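Local atomic coordinates of epidermin modifying enzyme EPID (Staphylococcus epidermidis, PDB entry 1G63), a protein that uses FMN to decarboxylate oxidatively the C-terminal cysteine residue of the epidermin precursor, creating a carbon-carbon double bond, and works as a homododecamer. Residues 1-11 against 26-37; 59-70 against 97-105. All coordinates share one frame; numbering follows the deposited sequence.

Contact 1 (1-11 against 26-37). With FMN (flavin mononucleotide), chain N.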
# COMPACT_ATOMS: atom_id res chain seq x y z
N MET B 1 14.88 -26.01 39.42
CA MET B 1 13.82 -25.62 38.45
C MET B 1 13.27 -26.87 37.77
O MET B 1 13.99 -27.85 37.59
CB MET B 1 14.40 -24.63 37.44
CG MET B 1 15.11 -23.47 38.13
SD MET B 1 15.47 -22.09 37.05
CE MET B 1 14.32 -20.88 37.67
N TYR B 2 12.00 -26.82 37.37
CA TYR B 2 11.33 -27.98 36.77
C TYR B 2 11.40 -28.25 35.27
O TYR B 2 10.94 -29.30 34.81
CB TYR B 2 9.86 -27.98 37.18
CG TYR B 2 9.64 -27.91 38.67
CD1 TYR B 2 9.73 -26.70 39.35
CD2 TYR B 2 9.32 -29.06 39.40
CE1 TYR B 2 9.51 -26.63 40.72
CE2 TYR B 2 9.10 -29.00 40.77
CZ TYR B 2 9.20 -27.79 41.42
OH TYR B 2 8.97 -27.73 42.78
N GLY B 3 11.98 -27.34 34.50
CA GLY B 3 12.04 -27.59 33.07
C GLY B 3 11.25 -26.57 32.27
O GLY B 3 10.48 -25.78 32.83
N LYS B 4 11.43 -26.59 30.96
CA LYS B 4 10.78 -25.64 30.07
C LYS B 4 9.25 -25.62 30.10
O LYS B 4 8.58 -26.65 30.01
CB LYS B 4 11.28 -25.85 28.64
CG LYS B 4 12.78 -25.59 28.50
CD LYS B 4 13.27 -25.84 27.10
CE LYS B 4 14.77 -25.67 27.03
NZ LYS B 4 15.31 -25.96 25.67
N LEU B 5 8.71 -24.42 30.24
CA LEU B 5 7.27 -24.20 30.30
C LEU B 5 6.80 -23.23 29.20
O LEU B 5 7.41 -22.18 28.98
CB LEU B 5 6.88 -23.67 31.68
CG LEU B 5 5.40 -23.34 31.93
CD1 LEU B 5 5.09 -23.52 33.40
CD2 LEU B 5 5.08 -21.92 31.49
N LEU B 6 5.72 -23.60 28.52
CA LEU B 6 5.17 -22.78 27.46
C LEU B 6 3.81 -22.20 27.85
O LEU B 6 2.95 -22.92 28.35
CB LEU B 6 5.00 -23.59 26.17
CG LEU B 6 4.21 -22.92 25.03
CD1 LEU B 6 4.87 -21.61 24.64
CD2 LEU B 6 4.14 -23.86 23.84
N ILE B 7 3.65 -20.90 27.65
CA ILE B 7 2.38 -20.25 27.95
C ILE B 7 1.67 -19.97 26.63
O ILE B 7 2.24 -19.35 25.73
CB ILE B 7 2.56 -18.89 28.66
CG1 ILE B 7 3.11 -19.09 30.07
CG2 ILE B 7 1.21 -18.15 28.71
CD1 ILE B 7 3.36 -17.78 30.80
N CYS B 8 0.44 -20.44 26.52
CA CYS B 8 -0.37 -20.19 25.34
C CYS B 8 -1.41 -19.18 25.79
O CYS B 8 -2.35 -19.54 26.51
CB CYS B 8 -1.03 -21.49 24.85
SG CYS B 8 0.14 -22.65 24.06
N ALA B 9 -1.24 -17.93 25.40
CA ALA B 9 -2.15 -16.85 25.78
C ALA B 9 -3.22 -16.57 24.73
O ALA B 9 -2.93 -16.49 23.53
CB ALA B 9 -1.36 -15.58 26.08
N THR B 10 -4.45 -16.42 25.18
CA THR B 10 -5.58 -16.16 24.30
C THR B 10 -6.20 -14.79 24.55
O THR B 10 -5.87 -14.11 25.54
CB THR B 10 -6.65 -17.26 24.43
OG1 THR B 10 -7.25 -17.22 25.74
CG2 THR B 10 -6.02 -18.63 24.21
N ALA B 11 -7.11 -14.40 23.66
CA ALA B 11 -7.77 -13.11 23.71
C ALA B 11 -8.71 -12.85 24.89
O ALA B 11 -9.90 -12.56 24.72
CB ALA B 11 -8.50 -12.84 22.40
N LYS B 26 9.48 -17.47 35.77
CA LYS B 26 10.87 -17.61 35.35
C LYS B 26 11.75 -18.09 36.49
O LYS B 26 12.89 -18.52 36.27
CB LYS B 26 11.42 -16.28 34.83
CG LYS B 26 11.03 -15.95 33.41
CD LYS B 26 12.26 -15.81 32.52
CE LYS B 26 13.10 -17.06 32.53
NZ LYS B 26 14.34 -16.89 31.73
N GLN B 27 11.23 -18.01 37.70
CA GLN B 27 11.97 -18.42 38.88
C GLN B 27 11.82 -19.89 39.23
O GLN B 27 12.60 -20.41 40.02
CB GLN B 27 11.56 -17.57 40.07
CG GLN B 27 11.74 -16.08 39.86
CD GLN B 27 11.36 -15.28 41.08
OE1 GLN B 27 10.23 -15.36 41.56
NE2 GLN B 27 12.31 -14.50 41.60
N HIS B 28 10.84 -20.56 38.64
CA HIS B 28 10.62 -21.97 38.95
C HIS B 28 10.88 -22.90 37.77
O HIS B 28 11.05 -24.10 37.96
CB HIS B 28 9.20 -22.19 39.47
CG HIS B 28 8.84 -21.34 40.64
ND1 HIS B 28 8.62 -19.98 40.53
CD2 HIS B 28 8.64 -21.65 41.94
CE1 HIS B 28 8.30 -19.49 41.72
NE2 HIS B 28 8.31 -20.48 42.59
N PHE B 29 10.89 -22.36 36.55
CA PHE B 29 11.11 -23.19 35.36
C PHE B 29 12.32 -22.73 34.55
O PHE B 29 12.52 -21.54 34.34
CB PHE B 29 9.86 -23.19 34.48
CG PHE B 29 8.61 -23.66 35.20
CD1 PHE B 29 7.89 -22.78 36.00
CD2 PHE B 29 8.19 -24.98 35.09
CE1 PHE B 29 6.75 -23.22 36.69
CE2 PHE B 29 7.06 -25.42 35.78
CZ PHE B 29 6.34 -24.54 36.58
N ASP B 30 13.11 -23.70 34.10
CA ASP B 30 14.33 -23.44 33.32
C ASP B 30 14.11 -22.35 32.29
O ASP B 30 14.92 -21.45 32.12
CB ASP B 30 14.78 -24.72 32.62
CG ASP B 30 15.17 -25.82 33.59
OD1 ASP B 30 15.22 -26.99 33.17
OD2 ASP B 30 15.41 -25.50 34.78
N GLU B 31 12.99 -22.46 31.58
CA GLU B 31 12.61 -21.50 30.57
C GLU B 31 11.10 -21.32 30.61
O GLU B 31 10.36 -22.22 31.02
CB GLU B 31 13.01 -22.01 29.17
CG GLU B 31 14.38 -21.58 28.70
CD GLU B 31 14.67 -22.04 27.28
OE1 GLU B 31 13.76 -21.99 26.43
OE2 GLU B 31 15.82 -22.45 27.00
N VAL B 32 10.65 -20.14 30.21
CA VAL B 32 9.24 -19.84 30.14
C VAL B 32 9.08 -19.07 28.83
O VAL B 32 9.49 -17.92 28.71
CB VAL B 32 8.75 -19.02 31.34
CG1 VAL B 32 9.70 -17.89 31.60
CG2 VAL B 32 7.35 -18.48 31.07
N ASN B 33 8.52 -19.76 27.84
CA ASN B 33 8.31 -19.19 26.52
C ASN B 33 6.83 -18.88 26.32
O ASN B 33 5.98 -19.33 27.09
CB ASN B 33 8.82 -20.17 25.47
CG ASN B 33 10.27 -20.56 25.70
OD1 ASN B 33 10.63 -21.73 25.64
ND2 ASN B 33 11.12 -19.57 25.94
N ILE B 34 6.51 -18.12 25.28
CA ILE B 34 5.12 -17.76 25.07
C ILE B 34 4.66 -17.80 23.60
O ILE B 34 5.45 -17.59 22.68
CB ILE B 34 4.85 -16.38 25.70
CG1 ILE B 34 3.35 -16.12 25.78
CG2 ILE B 34 5.61 -15.32 24.94
CD1 ILE B 34 2.97 -15.09 26.83
N LEU B 35 3.38 -18.08 23.42
CA LEU B 35 2.76 -18.18 22.10
C LEU B 35 1.37 -17.55 22.23
O LEU B 35 0.61 -17.90 23.13
CB LEU B 35 2.66 -19.66 21.71
CG LEU B 35 2.33 -20.08 20.28
CD1 LEU B 35 2.25 -21.61 20.21
CD2 LEU B 35 1.02 -19.47 19.84
N PHE B 36 1.02 -16.63 21.33
CA PHE B 36 -0.28 -15.96 21.40
C PHE B 36 -1.26 -16.37 20.30
O PHE B 36 -0.88 -16.85 19.24
CB PHE B 36 -0.12 -14.43 21.32
CG PHE B 36 0.59 -13.82 22.50
CD1 PHE B 36 1.98 -13.74 22.53
CD2 PHE B 36 -0.13 -13.32 23.59
CE1 PHE B 36 2.65 -13.16 23.62
CE2 PHE B 36 0.52 -12.74 24.67
CZ PHE B 36 1.91 -12.66 24.69
N SER B 37 -2.54 -16.17 20.58
CA SER B 37 -3.58 -16.45 19.60
C SER B 37 -3.66 -15.17 18.75
O SER B 37 -3.40 -14.08 19.24
CB SER B 37 -4.92 -16.72 20.29
OG SER B 37 -5.48 -15.53 20.81
N1 FMN N . -13.28 -14.05 25.90
C2 FMN N . -13.01 -14.86 26.97
O2 FMN N . -13.13 -16.05 26.95
N3 FMN N . -12.56 -14.26 28.20
C4 FMN N . -12.38 -12.94 28.40
O4 FMN N . -12.02 -12.51 29.51
C4A FMN N . -12.70 -12.06 27.26
N5 FMN N . -12.52 -10.75 27.34
C5A FMN N . -12.65 -9.98 26.21
C6 FMN N . -12.34 -8.56 26.26
C7 FMN N . -12.59 -7.71 25.22
C7M FMN N . -12.24 -6.21 25.31
C8 FMN N . -12.94 -8.28 23.91
C8M FMN N . -13.09 -7.40 22.68
C9 FMN N . -13.27 -9.63 23.85
C9A FMN N . -13.14 -10.51 24.94
N10 FMN N . -13.43 -11.90 24.93
C10 FMN N . -13.14 -12.73 26.00
C1' FMN N . -13.91 -12.53 23.68
C2' FMN N . -12.70 -13.14 22.92
O2' FMN N . -11.66 -12.21 22.61
C3' FMN N . -13.18 -13.79 21.63
O3' FMN N . -14.09 -14.89 21.94
C4' FMN N . -12.08 -14.32 20.71
O4' FMN N . -12.62 -14.74 19.43
C5' FMN N . -11.25 -15.45 21.31
O5' FMN N . -10.17 -15.80 20.42
P FMN N . -8.94 -16.70 20.87
O1P FMN N . -9.50 -17.99 21.38
O2P FMN N . -8.16 -15.94 21.88
O3P FMN N . -8.11 -16.89 19.55
O HOH W 1 14.40 -23.66 23.93
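Leu5 N donates to Glu31 O, and Asn33 N to Leu5 O, where strands 5-9 and 32-36 lie next to each other and parallel in a Rossmann-like sheet, as the two strands of a beta-alpha-beta crossover through helix 18-25. Odd-numbered residues of 5-9 give both N-H and C=O to the partner strand in this way, up to Ser37 N, which reaches Ala9 O at 3.0 Å. The alternation puts Leu5, Ile7, Val32 and Ile34 on one face as branched apolar packing; Ile7 CG2 meets Ile34 CD1 at 4.0 Å. On the other face Leu6 CD1 lies 4.2 Å from Leu35 CB.

Near the N terminus, Leu5 CD1 stands over the centre of the Phe29 ring, 3.5 Å from the centroid, as a CH-pi contact. The leucine's CG is anti to its own N (chi1 178°), which sends the branch over that ring, while Tyr76 meets Phe29 edge-to-face. Lys4 and Glu31 run side by side in a long salt bridge.

At the opposite end the strands run out into FMN-binding loops. Small residues suit this place because the phosphate comes close to the backbone: Ala11 N donates to FMN O2P at 2.6 Å. Thr10 OG1 turns instead to Pro81 O. From just past strand 32-36, Ser37 OG donates to the same O2P at 2.9 Å.

Contact 2 (59-70 against 97-105); sequences EIKDPLLNHINI and NLLTTVCLT. With FMN (flavin mononucleotide), chain M.
His67, the active-site residue, fits as a knob into a hole on helix 98-105 made by Leu98, Thr101, Val102 and Thr105, in a Rossmann-like flavoprotein whose FMN sites lie between subunits. The helix that His67 begins, 67-72, is capped by Asn66, whose OD1 accepts from Asn69 N.

Two contacts from helix 98-105 help to hold the imidazole. Thr101 CG2 lies over one ring face, 3.7 Å from the centroid and offset toward the rim, a CH-pi contact suited to a methyl group. At the ring edge, His67 ND1 and Thr105 OG1 share a weak hydrogen bond of 3.3 Å. With CG between the backbone N and the carbonyl carbon (chi1 57°), the ring reaches across to the threonines, and its NE2 comes 3.5 Å from FMN N10. Met120 of a third subunit also packs on His67.

Apolar contacts continue from His67 CB to Leu65 and Ile70. Leu98 is the main wedge: its CD2 meets Leu65 CD2 at 3.8 Å, the two side chains crossing at about a right angle, while its CD1 faces His67 CB. Ile70 CG2 touches Val102 CG2, and the branched chains suit a buried seam against strands 5-9 and 32-36.

The other polar bonds across the contact lie at the start of helix 98-105. Glu59 OE1 accepts from Leu98 N at 3.2 Å, met from above the carboxylate plane, and a water joins Glu59 OE2 to Leu99 N; a carboxylate suits these first-turn N-H groups, and the positive N-terminal end of the helix would probably favour its charge. Thr101 splits its two branches: while the methyl covers His67, OG1 donates to Asn97 O and accepts from FMN O3' at 3.0 Å.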
# COMPACT_ATOMS: atom_id res chain seq x y z
N GLU B 59 3.78 -16.90 14.71
CA GLU B 59 3.41 -17.55 13.45
C GLU B 59 3.30 -16.59 12.25
O GLU B 59 3.24 -17.04 11.10
CB GLU B 59 2.09 -18.32 13.63
CG GLU B 59 0.89 -17.44 13.89
CD GLU B 59 -0.34 -18.24 14.28
OE1 GLU B 59 -0.80 -19.07 13.48
OE2 GLU B 59 -0.84 -18.03 15.40
N ILE B 60 3.26 -15.29 12.51
CA ILE B 60 3.19 -14.33 11.42
C ILE B 60 4.60 -14.11 10.90
O ILE B 60 4.83 -14.09 9.69
CB ILE B 60 2.61 -12.98 11.87
CG1 ILE B 60 1.12 -13.14 12.19
CG2 ILE B 60 2.80 -11.94 10.79
CD1 ILE B 60 0.49 -11.89 12.77
N LYS B 61 5.54 -13.96 11.83
CA LYS B 61 6.94 -13.76 11.48
C LYS B 61 7.46 -15.03 10.81
O LYS B 61 8.28 -14.97 9.89
CB LYS B 61 7.75 -13.46 12.73
CG LYS B 61 9.25 -13.31 12.49
CD LYS B 61 9.99 -13.07 13.80
CE LYS B 61 11.49 -12.98 13.59
NZ LYS B 61 12.21 -12.69 14.88
N ASP B 62 6.98 -16.17 11.27
CA ASP B 62 7.39 -17.45 10.71
C ASP B 62 6.20 -18.40 10.59
O ASP B 62 5.86 -19.12 11.53
CB ASP B 62 8.47 -18.09 11.58
CG ASP B 62 8.98 -19.40 11.00
OD1 ASP B 62 9.92 -20.00 11.58
OD2 ASP B 62 8.45 -19.83 9.94
N PRO B 63 5.54 -18.41 9.42
CA PRO B 63 4.38 -19.25 9.12
C PRO B 63 4.63 -20.76 9.11
O PRO B 63 3.68 -21.54 9.14
CB PRO B 63 3.92 -18.74 7.75
CG PRO B 63 4.41 -17.34 7.72
CD PRO B 63 5.78 -17.48 8.31
N LEU B 64 5.89 -21.17 9.05
CA LEU B 64 6.22 -22.59 9.02
C LEU B 64 6.88 -23.12 10.29
O LEU B 64 7.71 -24.02 10.25
CB LEU B 64 7.13 -22.90 7.82
CG LEU B 64 6.57 -22.71 6.40
CD1 LEU B 64 5.21 -23.38 6.29
CD2 LEU B 64 6.44 -21.23 6.07
N LEU B 65 6.48 -22.57 11.43
CA LEU B 65 7.01 -22.99 12.73
C LEU B 65 6.62 -24.46 12.98
O LEU B 65 5.49 -24.86 12.73
CB LEU B 65 6.44 -22.08 13.82
CG LEU B 65 7.37 -21.37 14.80
CD1 LEU B 65 8.75 -21.16 14.21
CD2 LEU B 65 6.74 -20.04 15.18
N ASN B 66 7.57 -25.26 13.47
CA ASN B 66 7.33 -26.67 13.75
C ASN B 66 6.65 -26.90 15.11
O ASN B 66 7.32 -26.92 16.15
CB ASN B 66 8.66 -27.43 13.73
CG ASN B 66 8.47 -28.93 13.73
OD1 ASN B 66 7.61 -29.46 14.44
ND2 ASN B 66 9.27 -29.63 12.94
N HIS B 67 5.34 -27.08 15.09
CA HIS B 67 4.57 -27.28 16.32
C HIS B 67 4.96 -28.54 17.09
O HIS B 67 4.83 -28.59 18.32
CB HIS B 67 3.07 -27.30 16.00
CG HIS B 67 2.69 -28.34 14.99
ND1 HIS B 67 2.21 -29.58 15.35
CD2 HIS B 67 2.78 -28.34 13.64
CE1 HIS B 67 2.01 -30.30 14.26
NE2 HIS B 67 2.36 -29.57 13.21
N ILE B 68 5.42 -29.56 16.38
CA ILE B 68 5.83 -30.80 17.02
C ILE B 68 7.06 -30.55 17.89
O ILE B 68 7.13 -31.00 19.03
CB ILE B 68 6.15 -31.88 15.97
CG1 ILE B 68 4.87 -32.21 15.20
CG2 ILE B 68 6.69 -33.13 16.65
CD1 ILE B 68 5.12 -32.92 13.89
N ASN B 69 8.03 -29.83 17.35
CA ASN B 69 9.24 -29.49 18.08
C ASN B 69 8.90 -28.61 19.27
O ASN B 69 9.48 -28.76 20.34
CB ASN B 69 10.23 -28.78 17.17
CG ASN B 69 10.87 -29.71 16.17
OD1 ASN B 69 11.55 -29.26 15.24
ND2 ASN B 69 10.67 -31.02 16.35
N ILE B 70 7.97 -27.67 19.08
CA ILE B 70 7.57 -26.79 20.16
C ILE B 70 7.05 -27.62 21.33
O ILE B 70 7.41 -27.38 22.48
CB ILE B 70 6.47 -25.80 19.69
CG1 ILE B 70 7.08 -24.83 18.66
CG2 ILE B 70 5.90 -25.02 20.88
CD1 ILE B 70 6.08 -23.84 18.06
N ASN B 97 -5.04 -22.42 14.19
CA ASN B 97 -3.97 -21.44 14.38
C ASN B 97 -2.84 -22.18 15.12
O ASN B 97 -3.06 -23.28 15.61
CB ASN B 97 -4.45 -20.19 15.15
CG ASN B 97 -5.05 -20.50 16.50
OD1 ASN B 97 -4.56 -21.37 17.23
ND2 ASN B 97 -6.12 -19.78 16.85
N LEU B 98 -1.65 -21.59 15.19
CA LEU B 98 -0.53 -22.25 15.84
C LEU B 98 -0.77 -22.66 17.28
O LEU B 98 -0.51 -23.81 17.65
CB LEU B 98 0.74 -21.38 15.76
CG LEU B 98 2.02 -22.01 16.36
CD1 LEU B 98 2.34 -23.33 15.66
CD2 LEU B 98 3.19 -21.05 16.21
N LEU B 99 -1.27 -21.74 18.10
CA LEU B 99 -1.53 -22.02 19.51
C LEU B 99 -2.41 -23.25 19.67
O LEU B 99 -2.10 -24.19 20.41
CB LEU B 99 -2.22 -20.82 20.17
CG LEU B 99 -2.59 -20.94 21.65
CD1 LEU B 99 -2.66 -19.55 22.28
CD2 LEU B 99 -3.94 -21.66 21.81
N THR B 100 -3.52 -23.22 18.96
CA THR B 100 -4.49 -24.28 19.02
C THR B 100 -3.94 -25.60 18.43
O THR B 100 -4.32 -26.70 18.86
CB THR B 100 -5.76 -23.74 18.35
OG1 THR B 100 -6.91 -24.28 19.00
CG2 THR B 100 -5.79 -24.05 16.90
N THR B 101 -3.03 -25.51 17.46
CA THR B 101 -2.42 -26.71 16.88
C THR B 101 -1.42 -27.30 17.89
O THR B 101 -1.25 -28.52 17.98
CB THR B 101 -1.66 -26.39 15.57
OG1 THR B 101 -2.59 -26.02 14.55
CG2 THR B 101 -0.86 -27.60 15.09
N VAL B 102 -0.76 -26.43 18.64
CA VAL B 102 0.18 -26.86 19.66
C VAL B 102 -0.57 -27.57 20.79
O VAL B 102 -0.10 -28.58 21.32
CB VAL B 102 0.97 -25.65 20.24
CG1 VAL B 102 1.57 -25.98 21.61
CG2 VAL B 102 2.07 -25.25 19.27
N CYS B 103 -1.75 -27.06 21.13
CA CYS B 103 -2.56 -27.66 22.18
C CYS B 103 -3.11 -29.03 21.80
O CYS B 103 -3.28 -29.87 22.67
CB CYS B 103 -3.71 -26.72 22.57
SG CYS B 103 -3.17 -25.24 23.46
N LEU B 104 -3.38 -29.26 20.52
CA LEU B 104 -3.87 -30.56 20.09
C LEU B 104 -2.74 -31.57 20.24
O LEU B 104 -2.90 -32.64 20.82
CB LEU B 104 -4.33 -30.54 18.63
CG LEU B 104 -4.75 -31.92 18.08
CD1 LEU B 104 -6.25 -31.95 17.83
CD2 LEU B 104 -4.01 -32.22 16.79
N THR B 105 -1.58 -31.21 19.70
CA THR B 105 -0.41 -32.07 19.74
C THR B 105 0.05 -32.39 21.16
O THR B 105 0.44 -33.52 21.45
CB THR B 105 0.76 -31.43 18.96
OG1 THR B 105 0.33 -31.14 17.63
CG2 THR B 105 1.95 -32.36 18.91
N1 FMN M . -1.18 -30.58 10.26
C2 FMN M . -1.60 -31.84 9.92
O2 FMN M . -2.67 -32.29 10.20
N3 FMN M . -0.72 -32.67 9.18
C4 FMN M . 0.53 -32.34 8.78
O4 FMN M . 1.22 -33.17 8.17
C4A FMN M . 1.00 -31.00 9.16
N5 FMN M . 2.19 -30.56 8.78
C5A FMN M . 2.53 -29.27 9.01
C6 FMN M . 3.79 -28.74 8.50
C7 FMN M . 4.26 -27.49 8.81
C7M FMN M . 5.60 -26.97 8.23
C8 FMN M . 3.36 -26.54 9.48
C8M FMN M . 3.77 -25.11 9.72
C9 FMN M . 2.16 -27.03 10.00
C9A FMN M . 1.71 -28.35 9.79
N10 FMN M . 0.48 -28.89 10.28
C10 FMN M . 0.04 -30.15 9.91
C1' FMN M . -0.43 -28.03 11.06
C2' FMN M . -1.49 -27.41 10.11
O2' FMN M . -0.94 -26.64 9.03
C3' FMN M . -2.44 -26.51 10.90
O3' FMN M . -3.14 -27.32 11.89
C4' FMN M . -3.47 -25.75 10.08
O4' FMN M . -4.18 -24.80 10.91
C5' FMN M . -4.47 -26.63 9.35
O5' FMN M . -5.32 -25.83 8.51
P FMN M . -6.23 -26.42 7.36
O1P FMN M . -7.11 -27.43 8.00
O2P FMN M . -5.36 -26.98 6.28
O3P FMN M . -7.04 -25.18 6.83
O HOH W 2 -1.92 -18.98 17.47

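Overall arrangement
From the N terminus, strand 5-9 runs to its FMN-binding end, the chain returns through helix 18-25, and strand 32-36 closes contact 1 over 14 intervening residues. Contact 2 opens only afterwards: 59-70 leads into helix 67-72, then strand 76-82 and helix 84-91 pass before 98-105 closes the longer loop. The two loops therefore follow in series, neither nested nor crossed. They meet in space, where Leu99 packs on Cys8 and Leu35, and Ile70 on Leu6, seating helices on the sheet. Contact 1 grips one FMN by its phosphate, whereas contact 2 serves another, whose phosphate is bound by a third subunit.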